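Local coordinates for arginine decarboxylase (Campylobacter jejuni subsp. jejuni, PDB 3NZP), which probably catalyses the pyridoxal-phosphate-dependent decarboxylation of arginine to agmatine, a step in the biosynthesis of polyamines such as spermidine, at residues Pro356-Glu361 with Glu386-Leu391; Ile350-Asn355 with Asp398-Ser403. All blocks are in the same frame, centred on the assembly; numbering follows the deposited sequence.

Both contacts belong to the helical bundle of the decarboxylase, well away from the cofactor pocket, and their centres lie about 10 Å apart. Contact 1 joins helix 357-368 to helix 374-392 through apolar carbon contacts and is partly buried. Contact 2, nearer the surface, ties the loop that leads into helix 357-368 to the first turn of helix 399-420 and is dominated by charge: one lysine against two aspartates of a helix cap. The chain runs directly from N355, the last residue of contact 2's loop segment, to P356, the first of contact 1, and P356 CD packs on D401 OD1 at 3.5 Å. L389 likewise touches R402, so all three helices meet here.

Contact 1. Residues Pro356-Glu361 with Glu386-Leu391; sequences PKLIDE and ESILTL
Across the two segments, L358 and I388 bring their CA atoms within 6.8 Å, while the short helical axes of 357-361 and 386-391 run nearly antiparallel, at 157°, and come no closer than 10.0 Å. The pair forms part of the helical bundle domain of arginine decarboxylase, in which helix 357-368 and helix 374-392 follow one another as an antiparallel helical hairpin. No hydrogen bond crosses between the segments; the join is made by apolar carbon contacts, S387 joining through CB, with L358 contributing the largest share. Its two ends are used differently. Close to the backbone, CB of L358 rests against CG1 of I388 at 3.6 Å. Further out, the CD1 methyl reaches the second helix between two residues one turn apart, meeting CB of S387 and, tip to tip, CD1 of L391. Because the CG1 branch of I388 lies anti to the carbonyl carbon (chi1 -69°) and continues extended to CD1, this side chain reaches past L358 CB to I359. The side chains of I359 and I388 cross at about a right angle, and it is the branch methyl CG2 of I359 that makes the contact. I388 is thus held against two consecutive residues of the first helix, and both isoleucines are buried. The same bundle adds further packing: I388 also touches A405 of helix 399-420, and L358 touches H384, one turn before I388 in helix 374-392. L389 faces elsewhere, touching R402 of helix 399-420 in its own chain and H187 of the second subunit. Within the second helix, T390 OG1 donates to E386 O at 2.7 Å, while T390 N approaches that same oxygen from the opposite face of its carbonyl plane.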
ATOM      1  N   PRO B 356      10.578 -15.393 -45.771  1.00 51.32           N
ATOM      2  CA  PRO B 356       9.126 -15.556 -45.900  1.00 50.87           C
ATOM      3  C   PRO B 356       8.481 -14.295 -46.475  1.00 46.28           C
ATOM      4  O   PRO B 356       8.770 -13.177 -46.042  1.00 43.86           O
ATOM      5  CB  PRO B 356       8.679 -15.877 -44.472  1.00 39.50           C
ATOM      6  CG  PRO B 356       9.715 -15.242 -43.634  1.00 40.68           C
ATOM      7  CD  PRO B 356      10.988 -15.560 -44.369  1.00 49.84           C
ATOM      8  N   LYS B 357       7.611 -14.499 -47.460  1.00 42.45           N
ATOM      9  CA  LYS B 357       6.947 -13.408 -48.168  1.00 40.46           C
ATOM     10  C   LYS B 357       6.641 -12.198 -47.305  1.00 40.46           C
ATOM     11  O   LYS B 357       6.947 -11.064 -47.676  1.00 28.41           O
ATOM     12  CB  LYS B 357       5.658 -13.902 -48.837  1.00 39.40           C
ATOM     13  CG  LYS B 357       5.034 -12.879 -49.794  1.00 39.93           C
ATOM     14  CD  LYS B 357       3.936 -13.489 -50.665  1.00 42.37           C
ATOM     15  CE  LYS B 357       3.269 -12.427 -51.553  1.00 40.40           C
ATOM     16  NZ  LYS B 357       2.116 -12.971 -52.361  1.00 46.55           N
ATOM     17  N   LEU B 358       6.042 -12.446 -46.148  1.00 43.15           N
ATOM     18  CA  LEU B 358       5.699 -11.370 -45.235  1.00 35.76           C
ATOM     19  C   LEU B 358       6.850 -10.429 -44.941  1.00 38.79           C
ATOM     20  O   LEU B 358       6.725  -9.225 -45.165  1.00 45.98           O
ATOM     21  CB  LEU B 358       5.149 -11.936 -43.931  1.00 31.89           C
ATOM     22  CG  LEU B 358       3.642 -12.170 -44.003  1.00 31.12           C
ATOM     23  CD1 LEU B 358       3.114 -12.853 -42.751  1.00 36.97           C
ATOM     24  CD2 LEU B 358       2.991 -10.823 -44.192  1.00 21.36           C
ATOM     25  N   ILE B 359       7.973 -10.943 -44.442  1.00 42.79           N
ATOM     26  CA  ILE B 359       9.067 -10.022 -44.131  1.00 43.99           C
ATOM     27  C   ILE B 359       9.616  -9.422 -45.429  1.00 39.45           C
ATOM     28  O   ILE B 359      10.158  -8.317 -45.425  1.00 33.28           O
ATOM     29  CB  ILE B 359      10.230 -10.680 -43.241  1.00 41.37           C
ATOM     30  CG1 ILE B 359      11.415 -11.050 -44.102  1.00 25.56           C
ATOM     31  CG2 ILE B 359       9.734 -11.932 -42.503  1.00 29.07           C
ATOM     32  CD1 ILE B 359      11.034 -12.009 -45.158  1.00 44.40           C
ATOM     33  N   ASP B 360       9.452 -10.131 -46.543  1.00 33.32           N
ATOM     34  CA  ASP B 360       9.907  -9.590 -47.821  1.00 38.48           C
ATOM     35  C   ASP B 360       9.201  -8.266 -48.091  1.00 34.51           C
ATOM     36  O   ASP B 360       9.820  -7.283 -48.490  1.00 29.91           O
ATOM     37  CB  ASP B 360       9.620 -10.561 -48.960  1.00 41.67           C
ATOM     38  CG  ASP B 360      10.820 -11.403 -49.308  1.00 46.78           C
ATOM     39  OD1 ASP B 360      11.954 -10.889 -49.145  1.00 48.59           O
ATOM     40  OD2 ASP B 360      10.634 -12.560 -49.751  1.00 47.49           O
ATOM     41  N   GLU B 361       7.894  -8.255 -47.865  1.00 34.15           N
ATOM     42  CA  GLU B 361       7.100  -7.059 -48.043  1.00 35.88           C
ATOM     43  C   GLU B 361       7.609  -6.009 -47.062  1.00 42.85           C
ATOM     44  O   GLU B 361       7.731  -4.829 -47.406  1.00 46.66           O
ATOM     45  CB  GLU B 361       5.633  -7.371 -47.774  1.00 30.63           C
ATOM     46  CG  GLU B 361       5.267  -8.747 -48.246  1.00 36.45           C
ATOM     47  CD  GLU B 361       3.779  -8.982 -48.351  1.00 38.15           C
ATOM     48  OE1 GLU B 361       3.037  -8.587 -47.422  1.00 43.37           O
ATOM     49  OE2 GLU B 361       3.359  -9.588 -49.357  1.00 39.20           O
ATOM     50  N   GLU B 386       2.170  -8.228 -37.306  1.00 30.57           N
ATOM     51  CA  GLU B 386       1.096  -8.947 -36.638  1.00 39.75           C
ATOM     52  C   GLU B 386       0.856 -10.312 -37.274  1.00 42.06           C
ATOM     53  O   GLU B 386       0.637 -11.306 -36.573  1.00 41.14           O
ATOM     54  CB  GLU B 386      -0.197  -8.128 -36.643  1.00 43.23           C
ATOM     55  CG  GLU B 386      -0.417  -7.316 -35.370  1.00 62.04           C
ATOM     56  CD  GLU B 386      -0.115  -8.123 -34.097  1.00 80.42           C
ATOM     57  OE1 GLU B 386      -0.598  -9.283 -33.979  1.00 85.78           O
ATOM     58  OE2 GLU B 386       0.605  -7.595 -33.211  1.00 76.85           O
ATOM     59  N   SER B 387       0.897 -10.362 -38.603  1.00 42.21           N
ATOM     60  CA  SER B 387       0.702 -11.623 -39.309  1.00 43.01           C
ATOM     61  C   SER B 387       1.883 -12.553 -39.045  1.00 44.08           C
ATOM     62  O   SER B 387       1.700 -13.764 -38.867  1.00 40.89           O
ATOM     63  CB  SER B 387       0.543 -11.384 -40.812  1.00 39.80           C
ATOM     64  OG  SER B 387      -0.692 -10.747 -41.104  1.00 38.90           O
ATOM     65  N   ILE B 388       3.096 -12.001 -39.007  1.00 39.58           N
ATOM     66  CA  ILE B 388       4.259 -12.849 -38.749  1.00 41.98           C
ATOM     67  C   ILE B 388       4.181 -13.449 -37.362  1.00 40.25           C
ATOM     68  O   ILE B 388       4.376 -14.656 -37.183  1.00 38.79           O
ATOM     69  CB  ILE B 388       5.565 -12.081 -38.899  1.00 43.66           C
ATOM     70  CG1 ILE B 388       5.755 -11.745 -40.358  1.00 51.13           C
ATOM     71  CG2 ILE B 388       6.751 -12.937 -38.496  1.00 34.14           C
ATOM     72  CD1 ILE B 388       6.986 -10.956 -40.580  1.00 77.12           C
ATOM     73  N   LEU B 389       3.886 -12.604 -36.382  1.00 30.21           N
ATOM     74  CA  LEU B 389       3.761 -13.078 -35.019  1.00 29.01           C
ATOM     75  C   LEU B 389       2.728 -14.194 -34.949  1.00 36.06           C
ATOM     76  O   LEU B 389       2.968 -15.241 -34.343  1.00 40.74           O
ATOM     77  CB  LEU B 389       3.341 -11.941 -34.109  1.00 29.82           C
ATOM     78  CG  LEU B 389       4.370 -10.833 -33.948  1.00 23.62           C
ATOM     79  CD1 LEU B 389       3.811  -9.775 -33.011  1.00 33.06           C
ATOM     80  CD2 LEU B 389       5.651 -11.409 -33.395  1.00 21.94           C
ATOM     81  N   THR B 390       1.575 -13.976 -35.570  1.00 33.96           N
ATOM     82  CA  THR B 390       0.531 -14.988 -35.556  1.00 39.45           C
ATOM     83  C   THR B 390       1.074 -16.289 -36.147  1.00 43.27           C
ATOM     84  O   THR B 390       0.760 -17.380 -35.669  1.00 42.67           O
ATOM     85  CB  THR B 390      -0.710 -14.536 -36.356  1.00 40.74           C
ATOM     86  OG1 THR B 390      -1.149 -13.257 -35.880  1.00 39.40           O
ATOM     87  CG2 THR B 390      -1.845 -15.544 -36.192  1.00 38.39           C
ATOM     88  N   LEU B 391       1.897 -16.174 -37.182  1.00 40.74           N
ATOM     89  CA  LEU B 391       2.475 -17.354 -37.808  1.00 44.14           C
ATOM     90  C   LEU B 391       3.508 -18.013 -36.911  1.00 42.98           C
ATOM     91  O   LEU B 391       3.683 -19.233 -36.947  1.00 42.67           O
ATOM     92  CB  LEU B 391       3.121 -16.991 -39.148  1.00 43.42           C
ATOM     93  CG  LEU B 391       2.143 -16.652 -40.275  1.00 38.15           C
ATOM     94  CD1 LEU B 391       2.918 -16.176 -41.483  1.00 30.75           C
ATOM     95  CD2 LEU B 391       1.296 -17.871 -40.611  1.00 21.01           C
TER

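Contact 2. Residues Ile350-Asn355 with Asp398-Ser403; sequences ILKKQN and DLQDRS
A capping box opens helix 399-420, and K352, from the loop between strand 330-341 and helix 357-368, sets its ammonium group against both acidic residues of that cap. In the box, D401 N donates to OD1 of the N-cap residue D398 at 2.6 Å, nearly along the C-O axis of the acceptor. The reciprocal bond runs from D398 N to D401 OD2 (3.1 Å) and arrives from above the carboxylate plane, 37° out of it. Each carboxylate therefore uses one oxygen for the cap and turns the other to K352. NZ of K352 lies 3.0 Å from D401 OD1, which it meets on the syn side, only 17° out of plane; its salt bridge to D398 OD2 has the same length but is weak as a hydrogen bond. The lysine chain bends at chi2 (100°) and again at chi4, bringing NZ between the two acids. Their shared negative charge probably favours the charged form of the lysine. Beside this network, K352 CE packs on Q400 NE2 at 3.6 Å, the two side chains crossing at about a right angle, and I350 CG1 lies loosely against Q400 CB at 4.3 Å. Along the loop, N355 ND2 gives a weak hydrogen bond to K352 O. N404, in the next turn of helix 399-420, also holds the loop, through a hydrogen bond between its OD1 and I350 N. R402 makes a cation-pi contact with F392 at the end of helix 374-392 and pairs with E250 of the second subunit, so the first turn of helix 399-420 lies between the loop and that subunit.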
ATOM      1  N   ILE B 350      19.114 -10.524 -39.681  1.00 63.36           N
ATOM      2  CA  ILE B 350      19.662 -11.828 -40.030  1.00 65.40           C
ATOM      3  C   ILE B 350      19.365 -12.059 -41.512  1.00 67.75           C
ATOM      4  O   ILE B 350      18.331 -12.636 -41.862  1.00 63.02           O
ATOM      5  CB  ILE B 350      18.978 -12.985 -39.234  1.00 75.78           C
ATOM      6  CG1 ILE B 350      18.817 -12.633 -37.742  1.00 74.16           C
ATOM      7  CG2 ILE B 350      19.773 -14.264 -39.426  1.00 69.20           C
ATOM      8  CD1 ILE B 350      20.108 -12.405 -36.984  1.00 75.71           C
ATOM      9  N   LEU B 351      20.265 -11.600 -42.377  1.00 72.96           N
ATOM     10  CA  LEU B 351      20.117 -11.752 -43.826  1.00 73.02           C
ATOM     11  C   LEU B 351      19.821 -13.206 -44.177  1.00 73.33           C
ATOM     12  O   LEU B 351      20.733 -14.027 -44.326  1.00 71.46           O
ATOM     13  CB  LEU B 351      21.401 -11.292 -44.538  1.00 73.61           C
ATOM     14  CG  LEU B 351      21.942  -9.908 -44.141  1.00 77.87           C
ATOM     15  CD1 LEU B 351      23.029 -10.058 -43.064  1.00 68.79           C
ATOM     16  CD2 LEU B 351      22.504  -9.203 -45.365  1.00 67.59           C
ATOM     17  N   LYS B 352      18.536 -13.522 -44.298  1.00 72.81           N
ATOM     18  CA  LYS B 352      18.109 -14.882 -44.625  1.00 75.82           C
ATOM     19  C   LYS B 352      18.294 -15.084 -46.124  1.00 77.00           C
ATOM     20  O   LYS B 352      18.435 -14.117 -46.875  1.00 71.12           O
ATOM     21  CB  LYS B 352      16.627 -15.070 -44.252  1.00 76.53           C
ATOM     22  CG  LYS B 352      16.188 -16.504 -43.944  1.00 64.87           C
ATOM     23  CD  LYS B 352      16.118 -16.736 -42.433  1.00 57.59           C
ATOM     24  CE  LYS B 352      15.460 -18.062 -42.083  1.00 53.21           C
ATOM     25  NZ  LYS B 352      14.064 -18.157 -42.596  1.00 50.59           N
ATOM     26  N   LYS B 353      18.295 -16.342 -46.551  1.00 80.66           N
ATOM     27  CA  LYS B 353      18.460 -16.689 -47.964  1.00 80.93           C
ATOM     28  C   LYS B 353      17.090 -16.833 -48.630  1.00 79.02           C
ATOM     29  O   LYS B 353      16.842 -16.289 -49.707  1.00 68.65           O
ATOM     30  CB  LYS B 353      19.264 -17.999 -48.073  1.00 86.44           C
ATOM     31  CG  LYS B 353      18.890 -19.079 -47.032  1.00 79.19           C
ATOM     32  CD  LYS B 353      20.121 -19.830 -46.509  1.00 77.16           C
ATOM     33  CE  LYS B 353      21.099 -18.894 -45.792  1.00 74.73           C
ATOM     34  NZ  LYS B 353      20.474 -18.168 -44.646  1.00 66.69           N
ATOM     35  N   GLN B 354      16.212 -17.566 -47.952  1.00 81.12           N
ATOM     36  CA  GLN B 354      14.846 -17.811 -48.395  1.00 77.31           C
ATOM     37  C   GLN B 354      13.936 -17.168 -47.348  1.00 74.23           C
ATOM     38  O   GLN B 354      13.459 -17.830 -46.422  1.00 70.77           O
ATOM     39  CB  GLN B 354      14.587 -19.319 -48.465  1.00 82.65           C
ATOM     40  CG  GLN B 354      13.168 -19.698 -48.852  1.00 85.01           C
ATOM     41  CD  GLN B 354      12.816 -19.267 -50.255  1.00 84.67           C
ATOM     42  OE1 GLN B 354      11.671 -19.406 -50.689  1.00 87.72           O
ATOM     43  NE2 GLN B 354      13.802 -18.742 -50.978  1.00 83.89           N
ATOM     44  N   ASN B 355      13.716 -15.867 -47.492  1.00 65.49           N
ATOM     45  CA  ASN B 355      12.884 -15.118 -46.566  1.00 57.73           C
ATOM     46  C   ASN B 355      11.399 -15.297 -46.839  1.00 54.68           C
ATOM     47  O   ASN B 355      10.982 -15.367 -47.998  1.00 57.88           O
ATOM     48  CB  ASN B 355      13.227 -13.637 -46.662  1.00 58.15           C
ATOM     49  CG  ASN B 355      14.609 -13.333 -46.153  1.00 62.82           C
ATOM     50  OD1 ASN B 355      14.782 -12.597 -45.181  1.00 58.20           O
ATOM     51  ND2 ASN B 355      15.612 -13.902 -46.808  1.00 75.97           N
ATOM     52  N   ASP B 398      10.509 -19.100 -38.126  1.00 35.87           N
ATOM     53  CA  ASP B 398      11.520 -19.288 -37.105  1.00 45.35           C
ATOM     54  C   ASP B 398      11.754 -17.993 -36.319  1.00 48.00           C
ATOM     55  O   ASP B 398      11.258 -16.931 -36.700  1.00 49.11           O
ATOM     56  CB  ASP B 398      12.844 -19.766 -37.726  1.00 49.78           C
ATOM     57  CG  ASP B 398      13.406 -18.784 -38.736  1.00 55.89           C
ATOM     58  OD1 ASP B 398      13.446 -17.564 -38.436  1.00 61.02           O
ATOM     59  OD2 ASP B 398      13.822 -19.228 -39.825  1.00 60.65           O
ATOM     60  N   LEU B 399      12.517 -18.093 -35.228  1.00 43.25           N
ATOM     61  CA  LEU B 399      12.816 -16.954 -34.378  1.00 37.99           C
ATOM     62  C   LEU B 399      13.614 -15.871 -35.110  1.00 41.63           C
ATOM     63  O   LEU B 399      13.571 -14.694 -34.734  1.00 35.34           O
ATOM     64  CB  LEU B 399      13.564 -17.425 -33.124  1.00 37.01           C
ATOM     65  CG  LEU B 399      13.856 -16.422 -31.987  1.00 44.53           C
ATOM     66  CD1 LEU B 399      12.538 -15.941 -31.382  1.00 31.74           C
ATOM     67  CD2 LEU B 399      14.746 -17.076 -30.920  1.00 26.46           C
ATOM     68  N   GLN B 400      14.350 -16.252 -36.151  1.00 46.48           N
ATOM     69  CA  GLN B 400      15.119 -15.254 -36.891  1.00 51.06           C
ATOM     70  C   GLN B 400      14.114 -14.381 -37.626  1.00 49.89           C
ATOM     71  O   GLN B 400      14.253 -13.152 -37.669  1.00 49.16           O
ATOM     72  CB  GLN B 400      16.060 -15.897 -37.913  1.00 61.99           C
ATOM     73  CG  GLN B 400      17.005 -16.964 -37.385  1.00 72.41           C
ATOM     74  CD  GLN B 400      16.635 -18.361 -37.882  1.00 85.50           C
ATOM     75  OE1 GLN B 400      15.843 -19.077 -37.248  1.00 85.97           O
ATOM     76  NE2 GLN B 400      17.197 -18.749 -39.031  1.00 85.51           N
ATOM     77  N   ASP B 401      13.102 -15.028 -38.202  1.00 42.66           N
ATOM     78  CA  ASP B 401      12.057 -14.327 -38.939  1.00 44.68           C
ATOM     79  C   ASP B 401      11.351 -13.307 -38.052  1.00 43.04           C
ATOM     80  O   ASP B 401      11.205 -12.132 -38.414  1.00 43.13           O
ATOM     81  CB  ASP B 401      11.018 -15.318 -39.491  1.00 45.27           C
ATOM     82  CG  ASP B 401      11.598 -16.272 -40.525  1.00 51.58           C
ATOM     83  OD1 ASP B 401      12.540 -15.884 -41.261  1.00 46.59           O
ATOM     84  OD2 ASP B 401      11.097 -17.411 -40.608  1.00 46.11           O
ATOM     85  N   ARG B 402      10.906 -13.773 -36.890  1.00 34.63           N
ATOM     86  CA  ARG B 402      10.234 -12.911 -35.942  1.00 27.97           C
ATOM     87  C   ARG B 402      11.139 -11.724 -35.653  1.00 32.66           C
ATOM     88  O   ARG B 402      10.683 -10.576 -35.616  1.00 31.95           O
ATOM     89  CB  ARG B 402       9.940 -13.686 -34.668  1.00 19.62           C
ATOM     90  CG  ARG B 402       9.340 -12.856 -33.572  1.00 30.43           C
ATOM     91  CD  ARG B 402       8.837 -13.734 -32.453  1.00 41.67           C
ATOM     92  NE  ARG B 402       8.432 -12.954 -31.290  1.00 47.04           N
ATOM     93  CZ  ARG B 402       8.022 -13.497 -30.150  1.00 54.95           C
ATOM     94  NH1 ARG B 402       7.963 -14.815 -30.024  1.00 57.80           N
ATOM     95  NH2 ARG B 402       7.667 -12.727 -29.136  1.00 63.82           N
ATOM     96  N   SER B 403      12.429 -12.004 -35.460  1.00 38.34           N
ATOM     97  CA  SER B 403      13.415 -10.956 -35.171  1.00 38.38           C
ATOM     98  C   SER B 403      13.448  -9.981 -36.316  1.00 37.77           C
ATOM     99  O   SER B 403      13.295  -8.776 -36.124  1.00 37.45           O
ATOM    100  CB  SER B 403      14.817 -11.550 -34.980  1.00 40.72           C
ATOM    101  OG  SER B 403      15.776 -10.525 -34.726  1.00 31.28           O
TER